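Local atomic coordinates of endo-1,4-beta-mannanase (Eisenia fetida, PDB entry 5Y6T), a protein that probably hydrolyses internal beta-1,4-mannosidic linkages in mannan polysaccharides, as a cold-adapted, endo-acting member of glycoside hydrolase family GH5. Residues Ile55-Ala60 and Asp336-Gln341; Arg232-Thr235 and Arg241-Tyr244; Ile215-Pro220 and Gly253-Gly258. One frame throughout, in Å; residues are numbered along the deposited sequence. Where two conformers were deposited one is given.

The three contacts nest along the chain of one (beta/alpha)8 barrel, whose parallel strands run round from 20-28 to 322-325 and pair again with the first. Interaction 1 is outermost, joining helix 42-60 to helix 338-348. Inside it, interaction 3 ties helix 201-218 to the loop after helix 246-253, and inside that, interaction 2 folds the loop between strand 223-228 and helix 246-253 on itself. Interactions 2 and 3 have centres about 20 Å apart and nearest atoms about 7 Å apart, without contact. Interaction 1, where the barrel closes, lies across the chain's centre, its own centre about 30 Å from that of interaction 2 and about 34 Å from that of interaction 3.

Interaction 1 of 3, residues Ile55-Ala60 and Asp336-Gln341; sequences IVRIKA and DSFATQ
R57 and F338 meet as a cation-pi pair, the chief element of this helix-to-helix contact. The guanidinium lies over one face of the phenyl ring, with R57 CZ 4.2 Å from the F338 ring centroid and only 6° off the ring normal. R57 NH1 makes the closest approach, 3.4 Å above the centre of the F338 ring. The two planes are inclined by 38°, so this is a tilted cover and not a flat stack. A bend at chi3 (-69°) folds the R57 chain back over the ring, while NE is held by a salt bridge to D53 one turn earlier.

Apolar contacts fill in round the other end of the ring. R57 CB sits 3.7 Å from F338 CZ, and I58 CG1 lies 4.1 Å from F338 CE2. The backbone N of I58 comes to the ring edge, near its plane. I58 and F338 both also touch M27, so both helices pack on this residue of strand 20-28.

Hydrogen bonds do not cross the contact; they shape the turn that presents F338. S337 is the N-cap of helix 338-348, its OG accepting from T340 N at 3.0 Å. The carbonyl S337 O takes both Q341 N and Q341 NE2, the latter at 3.0 Å and from above the carbonyl plane. Q341 OE1 reaches S325 of the last barrel strand.

The contact thus joins the helix after the first strand of the (beta/alpha)8 barrel to the helix after the last, where the cylinder closes. A cation lying over an aromatic face, already paired with a carboxylate, implies attraction from two sources: the electrostatics of the ring and the charge of D53, which probably steadies the guanidinium there.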
loop_
_atom_site.group_PDB
_atom_site.type_symbol
_atom_site.label_atom_id
_atom_site.label_comp_id
_atom_site.label_asym_id
_atom_site.label_seq_id
_atom_site.Cartn_x
_atom_site.Cartn_y
_atom_site.Cartn_z
ATOM N N ILE A 55 1.778 14.395 -9.183
ATOM C CA ILE A 55 2.245 14.931 -7.883
ATOM C C ILE A 55 1.818 16.364 -7.719
ATOM O O ILE A 55 1.256 16.802 -6.701
ATOM C CB ILE A 55 3.761 14.899 -7.805
ATOM C CG1 ILE A 55 4.319 13.483 -7.670
ATOM C CG2 ILE A 55 4.240 15.664 -6.593
ATOM C CD1 ILE A 55 5.810 13.414 -7.821
ATOM N N VAL A 56 2.108 17.139 -8.757
ATOM C CA VAL A 56 1.704 18.544 -8.741
ATOM C C VAL A 56 0.172 18.794 -8.567
ATOM O O VAL A 56 -0.232 19.632 -7.709
ATOM C CB VAL A 56 2.261 19.318 -9.991
ATOM C CG1 VAL A 56 1.828 20.780 -9.918
ATOM C CG2 VAL A 56 3.818 19.264 -10.005
ATOM N N ARG A 57 -0.619 18.079 -9.338
ATOM C CA ARG A 57 -2.067 18.216 -9.358
ATOM C C ARG A 57 -2.676 17.751 -8.050
ATOM O O ARG A 57 -3.559 18.411 -7.531
ATOM C CB ARG A 57 -2.640 17.487 -10.541
ATOM C CG ARG A 57 -2.213 18.174 -11.848
ATOM C CD ARG A 57 -3.130 17.862 -13.000
ATOM N NE ARG A 57 -3.055 16.493 -13.463
ATOM C CZ ARG A 57 -4.082 15.664 -13.566
ATOM N NH1 ARG A 57 -5.286 16.028 -13.190
ATOM N NH2 ARG A 57 -3.893 14.447 -14.047
ATOM N N ILE A 58 -2.102 16.692 -7.453
ATOM C CA ILE A 58 -2.560 16.260 -6.132
ATOM C C ILE A 58 -2.305 17.330 -5.073
ATOM O O ILE A 58 -3.227 17.673 -4.315
ATOM C CB ILE A 58 -1.949 14.880 -5.773
ATOM C CG1 ILE A 58 -2.601 13.814 -6.649
ATOM C CG2 ILE A 58 -2.106 14.634 -4.271
ATOM C CD1 ILE A 58 -1.951 12.465 -6.607
ATOM N N LYS A 59 -1.096 17.868 -5.039
ATOM C CA LYS A 59 -0.779 18.887 -4.074
ATOM C C LYS A 59 -1.654 20.105 -4.283
ATOM O O LYS A 59 -2.087 20.743 -3.324
ATOM C CB LYS A 59 0.713 19.214 -4.042
ATOM C CG LYS A 59 1.076 20.309 -3.031
ATOM C CD LYS A 59 0.935 19.775 -1.582
ATOM C CE LYS A 59 -0.187 20.401 -0.760
ATOM N NZ LYS A 59 -0.381 19.706 0.561
ATOM N N ALA A 60 -1.842 20.496 -5.538
ATOM C CA ALA A 60 -2.675 21.676 -5.845
ATOM C C ALA A 60 -4.116 21.611 -5.287
ATOM O O ALA A 60 -4.653 22.640 -4.919
ATOM C CB ALA A 60 -2.705 21.946 -7.317
ATOM N N ASP A 336 -13.019 6.578 -9.666
ATOM C CA ASP A 336 -13.521 7.913 -9.898
ATOM C C ASP A 336 -12.686 8.707 -10.864
ATOM O O ASP A 336 -11.500 8.418 -11.098
ATOM C CB ASP A 336 -13.547 8.647 -8.540
ATOM C CG ASP A 336 -14.583 8.118 -7.606
ATOM O OD1 ASP A 336 -15.580 7.428 -8.042
ATOM O OD2 ASP A 336 -14.425 8.395 -6.385
ATOM N N SER A 337 -13.243 9.766 -11.407
ATOM C CA SER A 337 -12.439 10.739 -12.094
ATOM C C SER A 337 -11.474 11.459 -11.121
ATOM O O SER A 337 -11.751 11.546 -9.907
ATOM C CB SER A 337 -13.338 11.788 -12.793
ATOM O OG SER A 337 -13.934 12.622 -11.825
ATOM N N PHE A 338 -10.383 11.999 -11.654
ATOM C CA PHE A 338 -9.473 12.835 -10.858
ATOM C C PHE A 338 -10.292 13.983 -10.216
ATOM O O PHE A 338 -10.136 14.320 -9.028
ATOM C CB PHE A 338 -8.346 13.385 -11.707
ATOM C CG PHE A 338 -7.319 14.067 -10.914
ATOM C CD1 PHE A 338 -7.490 15.406 -10.530
ATOM C CD2 PHE A 338 -6.180 13.402 -10.514
ATOM C CE1 PHE A 338 -6.497 16.054 -9.750
ATOM C CE2 PHE A 338 -5.211 14.050 -9.760
ATOM C CZ PHE A 338 -5.387 15.361 -9.358
ATOM N N ALA A 339 -11.164 14.617 -11.030
ATOM C CA ALA A 339 -11.936 15.792 -10.552
ATOM C C ALA A 339 -12.803 15.450 -9.330
ATOM O O ALA A 339 -12.915 16.214 -8.384
ATOM C CB ALA A 339 -12.823 16.351 -11.663
ATOM N N THR A 340 -13.396 14.272 -9.360
ATOM C CA THR A 340 -14.192 13.851 -8.224
ATOM C C THR A 340 -13.294 13.670 -6.989
ATOM O O THR A 340 -13.596 14.157 -5.884
ATOM C CB THR A 340 -15.002 12.569 -8.571
ATOM O OG1 THR A 340 -16.022 12.910 -9.510
ATOM C CG2 THR A 340 -15.658 11.911 -7.341
ATOM N N GLN A 341 -12.217 12.937 -7.154
ATOM C CA GLN A 341 -11.290 12.704 -6.035
ATOM C C GLN A 341 -10.743 14.020 -5.484
ATOM O O GLN A 341 -10.593 14.164 -4.247
ATOM C CB GLN A 341 -10.163 11.782 -6.454
ATOM C CG GLN A 341 -10.696 10.384 -6.761
ATOM C CD GLN A 341 -9.721 9.508 -7.526
ATOM O OE1 GLN A 341 -8.853 8.919 -6.930
ATOM N NE2 GLN A 341 -9.800 9.534 -8.823
#

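Interaction 2 of 3, residues Arg232-Thr235 and Arg241-Tyr244; sequences RAQT and RNYY
The rings of Y243 and Y244 both turn their edges to the segment R232-T235. Y243 has A233 CA in its plane, and its CD2 lies 3.7 Å from A233 CB; one face is covered by R241 CG, offset toward the rim. Y244 meets Q234 edge-on, with Y244 CD2 3.7 Å from Q234 CG, and carries Y243 CB over one face, again toward the rim. A233 CB also touches this second ring, 4.0 Å from Y244 CE2.

These groups belong to the long loop after barrel strand 223-228 of the (beta/alpha)8 fold, at the end of the strands where GH5 enzymes form their active sites. The loop turns back on itself between T235 and R241. Its firm backbone bond runs from Y243 N to A233 O, 2.9 Å and nearly straight (168°), with the donor well above the carbonyl plane. A weak bond from R241 N to R232 O lies at the other end.

The side chain of N242 occupies the space beside the Q234 backbone: with CG anti to its own N (chi1 -171°), N242 CG comes 3.6 Å from Q234 C. The amides of N242 and Q234 are almost parallel in plane, though their polar ends serve different purposes. That of Q234 bonds to Q264 N as well as to S228 and L226, tying the loop to two neighbouring barrel strands.

Further out, Y243 OH and R241 NH1 both bond to D184 O, and Y244 OH meets E169 OE2, just past strand 165-166. The hydroxyls thus link the buried loop to two other loops.

N242 OD1 completes an Asx turn, accepting from Y244 N at 3.0 Å with the donor tilted 30° from the carbonyl plane.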
loop_
_atom_site.group_PDB
_atom_site.type_symbol
_atom_site.label_atom_id
_atom_site.label_comp_id
_atom_site.label_asym_id
_atom_site.label_seq_id
_atom_site.Cartn_x
_atom_site.Cartn_y
_atom_site.Cartn_z
ATOM N N ARG A 232 -11.784 -7.602 6.352
ATOM C CA ARG A 232 -11.897 -8.966 6.768
ATOM C C ARG A 232 -10.584 -9.659 7.057
ATOM O O ARG A 232 -10.568 -10.700 7.725
ATOM C CB ARG A 232 -12.646 -9.790 5.725
ATOM C CG ARG A 232 -14.064 -9.319 5.414
ATOM C CD ARG A 232 -14.609 -10.310 4.398
ATOM N NE ARG A 232 -15.879 -9.917 3.787
ATOM C CZ ARG A 232 -16.058 -9.103 2.744
ATOM N NH1 ARG A 232 -15.072 -8.411 2.191
ATOM N NH2 ARG A 232 -17.315 -8.931 2.296
ATOM N N ALA A 233 -9.459 -9.119 6.537
ATOM C CA ALA A 233 -8.152 -9.655 6.816
ATOM C C ALA A 233 -7.235 -8.817 7.719
ATOM O O ALA A 233 -6.050 -9.181 7.901
ATOM C CB ALA A 233 -7.460 -9.915 5.486
ATOM N N GLN A 234 -7.776 -7.734 8.305
ATOM C CA GLN A 234 -6.974 -6.858 9.139
ATOM C C GLN A 234 -7.660 -6.446 10.413
ATOM O O GLN A 234 -7.439 -5.363 10.916
ATOM C CB GLN A 234 -6.488 -5.670 8.330
ATOM C CG GLN A 234 -5.232 -6.018 7.563
ATOM C CD GLN A 234 -4.469 -4.863 6.924
ATOM O OE1 GLN A 234 -4.363 -3.819 7.508
ATOM N NE2 GLN A 234 -3.816 -5.127 5.762
ATOM N N THR A 235 -8.530 -7.322 10.932
ATOM C CA THR A 235 -9.063 -7.067 12.287
ATOM C C THR A 235 -9.386 -8.448 12.895
ATOM O O THR A 235 -9.886 -9.294 12.154
ATOM C CB THR A 235 -10.253 -6.074 12.367
ATOM O OG1 THR A 235 -10.629 -5.851 13.721
ATOM C CG2 THR A 235 -11.514 -6.528 11.602
ATOM N N ARG A 241 -10.362 -11.867 10.911
ATOM C CA ARG A 241 -9.063 -12.139 11.476
ATOM C C ARG A 241 -8.034 -11.160 10.900
ATOM O O ARG A 241 -8.098 -10.778 9.721
ATOM C CB ARG A 241 -8.655 -13.578 11.114
ATOM C CG ARG A 241 -7.220 -13.973 11.536
ATOM C CD ARG A 241 -7.004 -15.482 11.542
ATOM N NE ARG A 241 -7.802 -16.080 12.604
ATOM C CZ ARG A 241 -8.537 -17.196 12.520
ATOM N NH1 ARG A 241 -8.550 -17.899 11.432
ATOM N NH2 ARG A 241 -9.267 -17.593 13.546
ATOM N N ASN A 242 -7.066 -10.823 11.691
ATOM C CA ASN A 242 -5.951 -9.990 11.246
ATOM C C ASN A 242 -4.717 -10.819 10.888
ATOM O O ASN A 242 -4.013 -11.355 11.768
ATOM C CB ASN A 242 -5.622 -8.913 12.284
ATOM C CG ASN A 242 -4.627 -7.895 11.767
ATOM O OD1 ASN A 242 -3.983 -8.069 10.752
ATOM N ND2 ASN A 242 -4.518 -6.797 12.475
ATOM N N TYR A 243 -4.502 -10.982 9.595
ATOM C CA TYR A 243 -3.473 -11.863 9.079
ATOM C C TYR A 243 -2.117 -11.219 9.033
ATOM O O TYR A 243 -1.142 -11.885 8.763
ATOM C CB TYR A 243 -3.876 -12.363 7.708
ATOM C CG TYR A 243 -5.010 -13.259 7.789
ATOM C CD1 TYR A 243 -4.850 -14.615 8.121
ATOM C CD2 TYR A 243 -6.299 -12.800 7.509
ATOM C CE1 TYR A 243 -5.941 -15.422 8.227
ATOM C CE2 TYR A 243 -7.427 -13.633 7.618
ATOM C CZ TYR A 243 -7.225 -14.971 7.965
ATOM O OH TYR A 243 -8.324 -15.806 8.074
ATOM N N TYR A 244 -2.013 -9.936 9.388
ATOM C CA TYR A 244 -0.743 -9.221 9.159
ATOM C C TYR A 244 -0.216 -8.594 10.454
ATOM O O TYR A 244 0.600 -7.683 10.435
ATOM C CB TYR A 244 -0.912 -8.148 8.032
ATOM C CG TYR A 244 -1.526 -8.768 6.807
ATOM C CD1 TYR A 244 -0.786 -9.532 5.975
ATOM C CD2 TYR A 244 -2.903 -8.727 6.600
ATOM C CE1 TYR A 244 -1.350 -10.209 4.904
ATOM C CE2 TYR A 244 -3.457 -9.342 5.498
ATOM C CZ TYR A 244 -2.683 -10.083 4.646
ATOM O OH TYR A 244 -3.290 -10.740 3.551
#

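Interaction 3 of 3, residues Ile215-Pro220 and Gly253-Gly258; sequences IKRADP and GGDSLG
R217 and D255 approach from opposite directions and meet end-on, the two terminal guanidinium nitrogens each taking one carboxylate oxygen. R217 NH1 bonds to D255 OD2 at 2.8 Å through the syn lone pair, with the oxygen close to the guanidinium plane. The second bond of this salt bridge, R217 NH2 to D255 OD1 at 3.0 Å, meets the oxygen on its syn side but leaves it 20° out of the guanidinium plane, consistent with the 39° between the two planes. L257 crosses R217 at about a right angle and lays CD1 over one face of the guanidinium, 3.3 Å from R217 NH2.

D255 opens a type I beta turn ending at G258, in the loop that leads from helix 246-253 to barrel strand 262-266, while R217 lies near the end of helix 201-218. D255 OD1 also closes an Asx turn: it accepts from L257 N at 3.0 Å on its anti side, a second grip that helps fix the rotation of the carboxylate R217 meets. N209, earlier on that helix, bonds to D255 O and G258 O.

K216 runs extended past the turn, its CD 3.7 Å from L257 O, and its NZ reaches V259 O and D261.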
loop_
_atom_site.group_PDB
_atom_site.type_symbol
_atom_site.label_atom_id
_atom_site.label_comp_id
_atom_site.label_asym_id
_atom_site.label_seq_id
_atom_site.Cartn_x
_atom_site.Cartn_y
_atom_site.Cartn_z
ATOM N N ILE A 215 13.442 -4.773 3.822
ATOM C CA ILE A 215 13.308 -3.305 3.715
ATOM C C ILE A 215 13.833 -2.575 5.013
ATOM O O ILE A 215 14.552 -1.584 4.931
ATOM C CB ILE A 215 11.837 -2.926 3.400
ATOM C CG1 ILE A 215 11.502 -3.382 1.975
ATOM C CG2 ILE A 215 11.611 -1.476 3.681
ATOM C CD1 ILE A 215 9.947 -3.458 1.818
ATOM N N LYS A 216 13.491 -3.130 6.160
ATOM C CA LYS A 216 13.828 -2.476 7.425
ATOM C C LYS A 216 15.313 -2.640 7.766
ATOM O O LYS A 216 15.874 -1.818 8.460
ATOM C CB LYS A 216 12.884 -3.016 8.499
ATOM C CG LYS A 216 11.509 -2.400 8.290
ATOM C CD LYS A 216 10.595 -2.678 9.406
ATOM C CE LYS A 216 9.365 -1.875 9.244
ATOM N NZ LYS A 216 8.539 -2.010 10.461
ATOM N N ARG A 217 15.934 -3.711 7.346
ATOM C CA ARG A 217 17.409 -3.789 7.437
ATOM C C ARG A 217 18.067 -2.810 6.548
ATOM O O ARG A 217 19.081 -2.211 6.946
ATOM C CB ARG A 217 17.889 -5.213 7.133
ATOM C CG ARG A 217 17.480 -6.186 8.186
ATOM C CD ARG A 217 18.296 -7.485 8.152
ATOM N NE ARG A 217 17.892 -8.230 9.312
ATOM C CZ ARG A 217 16.861 -9.068 9.339
ATOM N NH1 ARG A 217 16.200 -9.322 8.251
ATOM N NH2 ARG A 217 16.515 -9.648 10.479
ATOM N N ALA A 218 17.544 -2.620 5.328
ATOM C CA ALA A 218 18.162 -1.710 4.352
ATOM C C ALA A 218 17.915 -0.263 4.727
ATOM O O ALA A 218 18.733 0.605 4.405
ATOM C CB ALA A 218 17.620 -2.009 2.977
ATOM N N ASP A 219 16.769 0.006 5.396
ATOM C CA ASP A 219 16.357 1.356 5.782
ATOM C C ASP A 219 15.661 1.299 7.112
ATOM O O ASP A 219 14.472 1.115 7.202
ATOM C CB ASP A 219 15.452 1.996 4.747
ATOM C CG ASP A 219 15.142 3.468 5.072
ATOM O OD1 ASP A 219 15.423 3.950 6.207
ATOM O OD2 ASP A 219 14.542 4.131 4.225
ATOM N N PRO A 220 16.441 1.337 8.211
ATOM C CA PRO A 220 15.872 1.169 9.521
ATOM C C PRO A 220 14.975 2.288 10.033
ATOM O O PRO A 220 14.485 2.172 11.141
ATOM C CB PRO A 220 17.146 1.071 10.453
ATOM C CG PRO A 220 18.210 0.626 9.543
ATOM C CD PRO A 220 17.925 1.445 8.280
ATOM N N GLY A 253 7.033 -16.300 8.375
ATOM C CA GLY A 253 8.280 -16.087 7.624
ATOM C C GLY A 253 9.530 -16.254 8.443
ATOM O O GLY A 253 10.626 -16.233 7.904
ATOM N N GLY A 254 9.334 -16.247 9.773
ATOM C CA GLY A 254 10.443 -16.413 10.720
ATOM C C GLY A 254 11.326 -15.269 11.057
ATOM O O GLY A 254 12.243 -15.420 11.879
ATOM N N ASP A 255 11.094 -14.080 10.472
ATOM C CA ASP A 255 11.987 -12.958 10.684
ATOM C C ASP A 255 11.346 -11.911 11.586
ATOM O O ASP A 255 10.324 -11.259 11.255
ATOM C CB ASP A 255 12.427 -12.369 9.340
ATOM C CG ASP A 255 13.553 -11.393 9.477
ATOM O OD1 ASP A 255 13.656 -10.632 10.484
ATOM O OD2 ASP A 255 14.362 -11.381 8.522
ATOM N N SER A 256 11.952 -11.740 12.763
ATOM C CA SER A 256 11.422 -10.825 13.775
ATOM C C SER A 256 11.308 -9.374 13.384
ATOM O O SER A 256 10.551 -8.641 13.999
ATOM C CB SER A 256 12.254 -10.924 15.062
ATOM O OG SER A 256 11.890 -12.143 15.595
ATOM N N LEU A 257 12.082 -8.953 12.387
ATOM C CA LEU A 257 12.023 -7.582 11.934
ATOM C C LEU A 257 10.922 -7.319 10.923
ATOM O O LEU A 257 10.678 -6.161 10.573
ATOM C CB LEU A 257 13.364 -7.097 11.348
ATOM C CG LEU A 257 14.584 -7.082 12.320
ATOM C CD1 LEU A 257 15.874 -6.671 11.616
ATOM C CD2 LEU A 257 14.296 -6.143 13.492
ATOM N N GLY A 258 10.303 -8.374 10.430
ATOM C CA GLY A 258 9.412 -8.276 9.278
ATOM C C GLY A 258 8.001 -7.969 9.712
ATOM O O GLY A 258 7.088 -8.807 9.518
#